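Local coordinates for DUF4621 domain-containing protein (Parabacteroides distasonis, PDB 4H3W) that is of unknown function but is probably secreted and is built from two beta-barrel domains, at residues 86-100 and 196-210. Numbering follows the deposited sequence. Where two conformers were deposited one is given.
Sequences FDGDFVLALTNPHIT and AVELPLTPAPEFSAV
An interrupted antiparallel pairing, carried along the connection between two beta-sheet domains, joins residues 86-100 to 196-210, and it illustrates how two chain segments can stay paired where regular strand structure lapses. At one end, in the antiparallel sheet where strand 194-200 lies between 98-100 and 47-55, His98 and Glu198 exchange backbone hydrogen bonds. With CG between its backbone N and carbonyl carbon (chi1 53°), His98 lays its ring alongside Glu198, whose CB sits over one face, 3.9 Å from the ring centroid. ND1 donates in the ring plane to Asn96 O (2.8 Å), which helps to set the ring's rotation, and Trp141 stacks on the ring.

In the middle the backbones of Leu94 and Pro203 are bridged, the register shifting on both sides, and Ala204 N donates to Ala93 O (2.9 Å). Thr202 O takes both Thr95 N, nearly end-on, and Thr95 OG1, from above the carbonyl plane. A water accepts from Asn96 N and donates to Pro200 O.

At the far end Val91 and Ser208 pair again. Ala209 CB makes a CH-pi contact over the Phe86 face, 3.6 Å from its centroid, and Phe86 CZ lies 3.7 Å from Phe207 CZ, near the Phe207 ring plane. A serine in place of Phe86 would probably leave Ala209 CB and the Phe207 edge without their apolar partner. Such short bridges broken by register shifts characterise irregular beta pairing, here between sheets of a two-barrel protein.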
ATOM      1  N   PHE A  86       4.133  -2.463   5.061  1.00 25.25           N
ATOM      2  CA  PHE A  86       3.358  -2.733   6.242  1.00 27.47           C
ATOM      3  C   PHE A  86       3.897  -4.022   6.848  1.00 36.74           C
ATOM      4  O   PHE A  86       4.523  -4.835   6.148  1.00 32.89           O
ATOM      5  CB  PHE A  86       1.872  -2.901   5.956  1.00 27.70           C
ATOM      6  CG  PHE A  86       1.239  -1.705   5.339  1.00 27.39           C
ATOM      7  CD1 PHE A  86       0.755  -0.669   6.119  1.00 30.57           C
ATOM      8  CD2 PHE A  86       1.172  -1.595   3.967  1.00 28.89           C
ATOM      9  CE1 PHE A  86       0.222   0.465   5.517  1.00 31.42           C
ATOM     10  CE2 PHE A  86       0.645  -0.479   3.365  1.00 29.25           C
ATOM     11  CZ  PHE A  86       0.174   0.552   4.144  1.00 30.04           C
ATOM     12  N   ASP A  87       3.676  -4.195   8.149  1.00 29.66           N
ATOM     13  CA  ASP A  87       3.917  -5.470   8.798  1.00 35.94           C
ATOM     14  C   ASP A  87       2.771  -6.395   8.529  1.00 33.11           C
ATOM     15  O   ASP A  87       1.626  -5.972   8.591  1.00 34.61           O
ATOM     16  CB  ASP A  87       4.047  -5.297  10.303  1.00 44.62           C
ATOM     17  CG  ASP A  87       5.359  -4.665  10.704  1.00 46.03           C
ATOM     18  OD1 ASP A  87       6.353  -4.792   9.958  1.00 71.50           O
ATOM     19  OD2 ASP A  87       5.398  -4.039  11.781  1.00 58.50           O
ATOM     20  N   GLY A  88       3.069  -7.658   8.257  1.00 30.90           N
ATOM     21  CA  GLY A  88       2.031  -8.645   8.047  1.00 36.17           C
ATOM     22  C   GLY A  88       1.376  -8.512   6.670  1.00 32.82           C
ATOM     23  O   GLY A  88       1.821  -7.748   5.819  1.00 36.79           O
ATOM     24  N   ASP A  89       0.294  -9.238   6.481  1.00 38.36           N
ATOM     25  CA  ASP A  89      -0.352  -9.307   5.196  1.00 39.47           C
ATOM     26  C   ASP A  89      -1.092  -8.010   4.926  1.00 31.52           C
ATOM     27  O   ASP A  89      -1.685  -7.413   5.833  1.00 30.41           O
ATOM     28  CB  ASP A  89      -1.352 -10.450   5.163  1.00 39.39           C
ATOM     29  CG  ASP A  89      -0.698 -11.811   5.241  1.00 49.72           C
ATOM     30  OD1 ASP A  89       0.483 -11.987   4.841  1.00 42.48           O
ATOM     31  OD2 ASP A  89      -1.411 -12.727   5.696  1.00 48.15           O
ATOM     32  N   PHE A  90      -1.043  -7.576   3.678  1.00 29.66           N
ATOM     33  CA  PHE A  90      -1.876  -6.482   3.225  1.00 24.91           C
ATOM     34  C   PHE A  90      -2.296  -6.754   1.775  1.00 24.68           C
ATOM     35  O   PHE A  90      -1.714  -7.586   1.113  1.00 23.87           O
ATOM     36  CB  PHE A  90      -1.183  -5.126   3.413  1.00 22.72           C
ATOM     37  CG  PHE A  90       0.124  -4.959   2.691  1.00 23.03           C
ATOM     38  CD1 PHE A  90       1.299  -5.458   3.236  1.00 26.02           C
ATOM     39  CD2 PHE A  90       0.200  -4.245   1.505  1.00 22.07           C
ATOM     40  CE1 PHE A  90       2.528  -5.261   2.602  1.00 24.99           C
ATOM     41  CE2 PHE A  90       1.421  -4.042   0.872  1.00 24.75           C
ATOM     42  CZ  PHE A  90       2.577  -4.550   1.420  1.00 26.55           C
ATOM     43  N   VAL A  91      -3.335  -6.053   1.345  1.00 25.57           N
ATOM     44  CA  VAL A  91      -3.861  -6.124   0.017  1.00 23.13           C
ATOM     45  C   VAL A  91      -3.552  -4.788  -0.648  1.00 22.84           C
ATOM     46  O   VAL A  91      -4.188  -3.772  -0.347  1.00 22.41           O
ATOM     47  CB  VAL A  91      -5.368  -6.373   0.013  1.00 21.01           C
ATOM     48  CG1 VAL A  91      -5.893  -6.415  -1.425  1.00 23.23           C
ATOM     49  CG2 VAL A  91      -5.704  -7.693   0.720  1.00 23.30           C
ATOM     50  N   LEU A  92      -2.619  -4.831  -1.580  1.00 21.70           N
ATOM     51  CA  LEU A  92      -2.090  -3.636  -2.234  1.00 23.99           C
ATOM     52  C   LEU A  92      -2.883  -3.279  -3.495  1.00 22.19           C
ATOM     53  O   LEU A  92      -2.379  -3.389  -4.589  1.00 22.07           O
ATOM     54  CB  LEU A  92      -0.617  -3.854  -2.538  1.00 23.19           C
ATOM     55  CG  LEU A  92       0.120  -2.650  -3.137  1.00 23.07           C
ATOM     56  CD1 LEU A  92       0.077  -1.519  -2.147  1.00 23.82           C
ATOM     57  CD2 LEU A  92       1.553  -3.005  -3.528  1.00 26.34           C
ATOM     58  N   ALA A  93      -4.160  -2.941  -3.310  1.00 21.54           N
ATOM     59  CA  ALA A  93      -5.089  -2.576  -4.385  1.00 22.22           C
ATOM     60  C   ALA A  93      -4.942  -1.084  -4.657  1.00 23.56           C
ATOM     61  O   ALA A  93      -5.211  -0.253  -3.771  1.00 22.42           O
ATOM     62  CB  ALA A  93      -6.507  -2.895  -3.983  1.00 24.21           C
ATOM     63  N   LEU A  94      -4.455  -0.768  -5.856  1.00 23.84           N
ATOM     64  CA  LEU A  94      -4.105   0.555  -6.269  1.00 22.05           C
ATOM     65  C   LEU A  94      -4.931   0.943  -7.462  1.00 23.76           C
ATOM     66  O   LEU A  94      -5.396   0.093  -8.248  1.00 22.43           O
ATOM     67  CB  LEU A  94      -2.592   0.662  -6.647  1.00 23.65           C
ATOM     68  CG  LEU A  94      -1.615   0.166  -5.582  1.00 22.36           C
ATOM     69  CD1 LEU A  94      -0.170   0.195  -6.060  1.00 21.74           C
ATOM     70  CD2 LEU A  94      -1.796   1.023  -4.339  1.00 26.00           C
ATOM     71  N   THR A  95      -5.150   2.236  -7.601  1.00 21.41           N
ATOM     72  CA  THR A  95      -6.015   2.784  -8.626  0.50 23.31           C
ATOM     73  C   THR A  95      -5.413   2.713 -10.015  1.00 23.68           C
ATOM     74  O   THR A  95      -6.121   2.552 -11.015  1.00 22.48           O
ATOM     75  CB  THR A  95      -6.319   4.262  -8.281  0.50 25.83           C
ATOM     76  OG1 THR A  95      -7.016   4.300  -7.022  0.50 26.69           O
ATOM     77  CG2 THR A  95      -7.161   4.929  -9.355  0.50 28.10           C
ATOM     78  N   ASN A  96      -4.100   2.895 -10.084  1.00 23.76           N
ATOM     79  CA  ASN A  96      -3.474   3.031 -11.412  1.00 29.19           C
ATOM     80  C   ASN A  96      -2.019   2.563 -11.500  1.00 24.58           C
ATOM     81  O   ASN A  96      -1.122   3.297 -11.989  1.00 25.64           O
ATOM     82  CB  ASN A  96      -3.607   4.479 -11.881  1.00 29.94           C
ATOM     83  CG  ASN A  96      -3.300   4.653 -13.361  1.00 29.59           C
ATOM     84  OD1 ASN A  96      -3.591   3.792 -14.189  1.00 27.12           O
ATOM     85  ND2 ASN A  96      -2.751   5.810 -13.705  1.00 26.93           N
ATOM     86  N   PRO A  97      -1.786   1.322 -11.102  1.00 22.68           N
ATOM     87  CA  PRO A  97      -0.512   0.703 -11.407  1.00 21.93           C
ATOM     88  C   PRO A  97      -0.459   0.547 -12.900  1.00 23.80           C
ATOM     89  O   PRO A  97      -1.497   0.301 -13.522  1.00 25.76           O
ATOM     90  CB  PRO A  97      -0.608  -0.667 -10.739  1.00 22.11           C
ATOM     91  CG  PRO A  97      -2.063  -1.000 -10.858  1.00 21.64           C
ATOM     92  CD  PRO A  97      -2.798   0.301 -10.720  1.00 21.50           C
ATOM     93  N   HIS A  98       0.713   0.811 -13.496  1.00 24.98           N
ATOM     94  CA  HIS A  98       0.858   0.692 -14.928  1.00 25.27           C
ATOM     95  C   HIS A  98       2.285   0.326 -15.275  1.00 24.28           C
ATOM     96  O   HIS A  98       3.202   0.427 -14.447  1.00 23.02           O
ATOM     97  CB  HIS A  98       0.451   1.988 -15.632  1.00 24.18           C
ATOM     98  CG  HIS A  98       1.150   3.207 -15.116  1.00 25.01           C
ATOM     99  ND1 HIS A  98       0.745   3.865 -13.976  1.00 26.58           N
ATOM    100  CD2 HIS A  98       2.201   3.907 -15.601  1.00 26.31           C
ATOM    101  CE1 HIS A  98       1.531   4.903 -13.760  1.00 34.12           C
ATOM    102  NE2 HIS A  98       2.437   4.945 -14.725  1.00 26.03           N
ATOM    103  N   ILE A  99       2.433  -0.124 -16.502  1.00 27.32           N
ATOM    104  CA  ILE A  99       3.705  -0.478 -17.085  1.00 29.05           C
ATOM    105  C   ILE A  99       3.855   0.275 -18.370  1.00 30.66           C
ATOM    106  O   ILE A  99       2.936   0.282 -19.202  1.00 29.65           O
ATOM    107  CB  ILE A  99       3.769  -2.003 -17.380  1.00 31.42           C
ATOM    108  CG1 ILE A  99       3.586  -2.763 -16.093  1.00 36.69           C
ATOM    109  CG2 ILE A  99       5.094  -2.389 -18.025  1.00 34.50           C
ATOM    110  CD1 ILE A  99       3.496  -4.265 -16.257  1.00 50.96           C
ATOM    111  N   THR A 100       5.024   0.899 -18.569  1.00 28.36           N
ATOM    112  CA  THR A 100       5.345   1.478 -19.876  1.00 30.37           C
ATOM    113  C   THR A 100       6.500   0.719 -20.517  1.00 29.12           C
ATOM    114  O   THR A 100       7.353   0.158 -19.826  1.00 29.27           O
ATOM    115  CB  THR A 100       5.741   2.953 -19.805  1.00 28.75           C
ATOM    116  OG1 THR A 100       6.920   3.067 -19.014  1.00 29.40           O
ATOM    117  CG2 THR A 100       4.670   3.768 -19.164  1.00 30.44           C
ATOM    118  N   ALA A 196       9.183   0.381 -17.406  1.00 30.05           N
ATOM    119  CA  ALA A 196       8.984   1.072 -16.173  1.00 29.05           C
ATOM    120  C   ALA A 196       7.668   0.548 -15.590  1.00 28.82           C
ATOM    121  O   ALA A 196       6.669   0.552 -16.288  1.00 27.53           O
ATOM    122  CB  ALA A 196       8.930   2.576 -16.397  1.00 29.90           C
ATOM    123  N   VAL A 197       7.744  -0.051 -14.411  1.00 26.44           N
ATOM    124  CA  VAL A 197       6.589  -0.480 -13.638  1.00 28.29           C
ATOM    125  C   VAL A 197       6.409   0.590 -12.599  1.00 27.41           C
ATOM    126  O   VAL A 197       7.320   0.850 -11.826  1.00 30.41           O
ATOM    127  CB  VAL A 197       6.819  -1.853 -12.994  1.00 28.70           C
ATOM    128  CG1 VAL A 197       5.625  -2.279 -12.106  1.00 28.00           C
ATOM    129  CG2 VAL A 197       7.104  -2.887 -14.077  1.00 31.08           C
ATOM    130  N   GLU A 198       5.256   1.254 -12.606  1.00 27.41           N
ATOM    131  CA  GLU A 198       4.991   2.330 -11.684  1.00 28.21           C
ATOM    132  C   GLU A 198       3.777   1.987 -10.836  1.00 26.39           C
ATOM    133  O   GLU A 198       2.720   1.652 -11.369  1.00 24.60           O
ATOM    134  CB  GLU A 198       4.790   3.629 -12.460  1.00 39.30           C
ATOM    135  CG  GLU A 198       4.598   4.809 -11.544  1.00 47.92           C
ATOM    136  CD  GLU A 198       4.639   6.167 -12.244  1.00 51.46           C
ATOM    137  OE1 GLU A 198       5.424   6.358 -13.211  1.00 45.84           O
ATOM    138  OE2 GLU A 198       3.870   7.042 -11.796  1.00 48.91           O
ATOM    139  N   LEU A 199       3.960   2.030  -9.521  1.00 25.62           N
ATOM    140  CA  LEU A 199       2.914   1.668  -8.555  1.00 26.03           C
ATOM    141  C   LEU A 199       2.643   2.864  -7.640  1.00 23.89           C
ATOM    142  O   LEU A 199       3.250   3.006  -6.564  1.00 27.01           O
ATOM    143  CB  LEU A 199       3.302   0.420  -7.764  1.00 25.49           C
ATOM    144  CG  LEU A 199       3.811  -0.819  -8.519  1.00 26.44           C
ATOM    145  CD1 LEU A 199       4.250  -1.892  -7.540  1.00 26.21           C
ATOM    146  CD2 LEU A 199       2.800  -1.407  -9.504  1.00 26.06           C
ATOM    147  N   PRO A 200       1.773   3.766  -8.073  1.00 23.12           N
ATOM    148  CA  PRO A 200       1.440   4.942  -7.270  1.00 25.46           C
ATOM    149  C   PRO A 200       0.579   4.544  -6.089  1.00 28.82           C
ATOM    150  O   PRO A 200      -0.398   3.806  -6.264  1.00 23.47           O
ATOM    151  CB  PRO A 200       0.635   5.835  -8.226  1.00 26.41           C
ATOM    152  CG  PRO A 200       0.811   5.251  -9.584  1.00 29.91           C
ATOM    153  CD  PRO A 200       1.088   3.785  -9.375  1.00 28.86           C
ATOM    154  N   LEU A 201       0.914   5.061  -4.915  1.00 26.52           N
ATOM    155  CA  LEU A 201       0.218   4.691  -3.723  1.00 27.16           C
ATOM    156  C   LEU A 201      -1.063   5.521  -3.610  1.00 27.88           C
ATOM    157  O   LEU A 201      -1.191   6.369  -2.725  1.00 27.31           O
ATOM    158  CB  LEU A 201       1.136   4.821  -2.479  1.00 26.53           C
ATOM    159  CG  LEU A 201       2.315   3.835  -2.505  1.00 34.69           C
ATOM    160  CD1 LEU A 201       3.283   4.032  -1.360  1.00 28.99           C
ATOM    161  CD2 LEU A 201       1.801   2.408  -2.471  1.00 44.90           C
ATOM    162  N   THR A 202      -1.999   5.240  -4.528  1.00 26.15           N
ATOM    163  CA  THR A 202      -3.363   5.737  -4.501  1.00 25.84           C
ATOM    164  C   THR A 202      -4.235   4.536  -4.228  1.00 22.51           C
ATOM    165  O   THR A 202      -4.465   3.730  -5.134  1.00 23.37           O
ATOM    166  CB  THR A 202      -3.755   6.403  -5.830  1.00 27.48           C
ATOM    167  OG1 THR A 202      -2.929   7.516  -6.036  1.00 30.79           O
ATOM    168  CG2 THR A 202      -5.167   6.942  -5.814  1.00 28.99           C
ATOM    169  N   PRO A 203      -4.638   4.328  -2.976  1.00 21.74           N
ATOM    170  CA  PRO A 203      -5.437   3.109  -2.685  1.00 21.82           C
ATOM    171  C   PRO A 203      -6.778   3.041  -3.441  1.00 20.39           C
ATOM    172  O   PRO A 203      -7.410   4.067  -3.645  1.00 23.95           O
ATOM    173  CB  PRO A 203      -5.717   3.212  -1.191  1.00 22.70           C
ATOM    174  CG  PRO A 203      -4.590   4.114  -0.686  1.00 25.95           C
ATOM    175  CD  PRO A 203      -4.361   5.113  -1.764  1.00 23.74           C
ATOM    176  N   ALA A 204      -7.148   1.846  -3.849  1.00 22.66           N
ATOM    177  CA  ALA A 204      -8.436   1.518  -4.428  1.00 22.66           C
ATOM    178  C   ALA A 204      -9.326   0.957  -3.326  1.00 23.21           C
ATOM    179  O   ALA A 204      -8.820   0.662  -2.250  1.00 22.57           O
ATOM    180  CB  ALA A 204      -8.250   0.494  -5.542  1.00 24.55           C
ATOM    181  N   PRO A 205     -10.625   0.791  -3.585  1.00 22.29           N
ATOM    182  CA  PRO A 205     -11.555   0.277  -2.538  1.00 27.64           C
ATOM    183  C   PRO A 205     -11.117  -1.013  -1.850  1.00 23.85           C
ATOM    184  O   PRO A 205     -11.359  -1.163  -0.654  1.00 29.18           O
ATOM    185  CB  PRO A 205     -12.880   0.079  -3.320  1.00 26.79           C
ATOM    186  CG  PRO A 205     -12.790   1.073  -4.442  1.00 29.11           C
ATOM    187  CD  PRO A 205     -11.341   1.173  -4.817  1.00 25.76           C
ATOM    188  N   GLU A 206     -10.472  -1.940  -2.553  1.00 24.23           N
ATOM    189  CA  GLU A 206     -10.072  -3.207  -1.940  1.00 26.74           C
ATOM    190  C   GLU A 206      -8.776  -3.134  -1.111  1.00 24.47           C
ATOM    191  O   GLU A 206      -8.325  -4.135  -0.525  1.00 22.35           O
ATOM    192  CB  GLU A 206      -9.889  -4.291  -2.992  1.00 34.76           C
ATOM    193  CG  GLU A 206     -11.193  -4.808  -3.590  1.00 44.37           C
ATOM    194  CD  GLU A 206     -10.940  -5.968  -4.557  1.00 57.46           C
ATOM    195  OE1 GLU A 206     -10.443  -7.046  -4.132  1.00 56.76           O
ATOM    196  OE2 GLU A 206     -11.225  -5.801  -5.751  1.00 61.51           O
ATOM    197  N   PHE A 207      -8.173  -1.969  -1.031  1.00 22.94           N
ATOM    198  CA  PHE A 207      -6.939  -1.829  -0.269  1.00 22.58           C
ATOM    199  C   PHE A 207      -7.207  -2.205   1.189  1.00 26.77           C
ATOM    200  O   PHE A 207      -8.215  -1.839   1.736  1.00 24.44           O
ATOM    201  CB  PHE A 207      -6.370  -0.404  -0.373  1.00 20.80           C
ATOM    202  CG  PHE A 207      -5.161  -0.197   0.468  1.00 23.08           C
ATOM    203  CD1 PHE A 207      -5.269   0.152   1.800  1.00 22.81           C
ATOM    204  CD2 PHE A 207      -3.897  -0.382  -0.051  1.00 26.60           C
ATOM    205  CE1 PHE A 207      -4.146   0.348   2.583  1.00 30.19           C
ATOM    206  CE2 PHE A 207      -2.764  -0.194   0.731  1.00 29.39           C
ATOM    207  CZ  PHE A 207      -2.887   0.140   2.059  1.00 22.03           C
ATOM    208  N   SER A 208      -6.280  -2.928   1.800  1.00 24.24           N
ATOM    209  CA  SER A 208      -6.399  -3.282   3.217  1.00 25.54           C
ATOM    210  C   SER A 208      -5.017  -3.474   3.818  1.00 22.85           C
ATOM    211  O   SER A 208      -4.168  -4.102   3.216  1.00 26.26           O
ATOM    212  CB  SER A 208      -7.258  -4.550   3.339  1.00 27.13           C
ATOM    213  OG  SER A 208      -7.169  -5.114   4.602  1.00 47.93           O
ATOM    214  N   ALA A 209      -4.792  -2.917   5.005  1.00 20.32           N
ATOM    215  CA  ALA A 209      -3.549  -3.072   5.740  1.00 23.60           C
ATOM    216  C   ALA A 209      -3.759  -2.723   7.203  1.00 26.00           C
ATOM    217  O   ALA A 209      -4.772  -2.130   7.568  1.00 28.38           O
ATOM    218  CB  ALA A 209      -2.443  -2.201   5.120  1.00 22.81           C
ATOM    219  N   VAL A 210      -2.834  -3.132   8.043  1.00 26.44           N
ATOM    220  CA  VAL A 210      -2.857  -2.755   9.434  1.00 25.92           C
ATOM    221  C   VAL A 210      -1.551  -2.051   9.801  1.00 30.44           C
ATOM    222  O   VAL A 210      -0.447  -2.533   9.497  1.00 29.23           O
ATOM    223  CB  VAL A 210      -3.038  -3.961  10.369  1.00 35.28           C
ATOM    224  CG1 VAL A 210      -3.089  -3.488  11.826  1.00 35.90           C
ATOM    225  CG2 VAL A 210      -4.292  -4.751  10.025  1.00 36.81           C
TER
HETATM  226  O   HOH W   1       2.292  -1.849   9.397  1.00 24.76           O
HETATM  227  O   HOH W   2      -0.861  -5.058   7.238  1.00 26.49           O
HETATM  228  O   HOH W   3       0.199  -5.211  10.610  1.00 35.77           O
HETATM  229  O   HOH W   4      -2.294   4.111  -8.358  1.00 31.62           O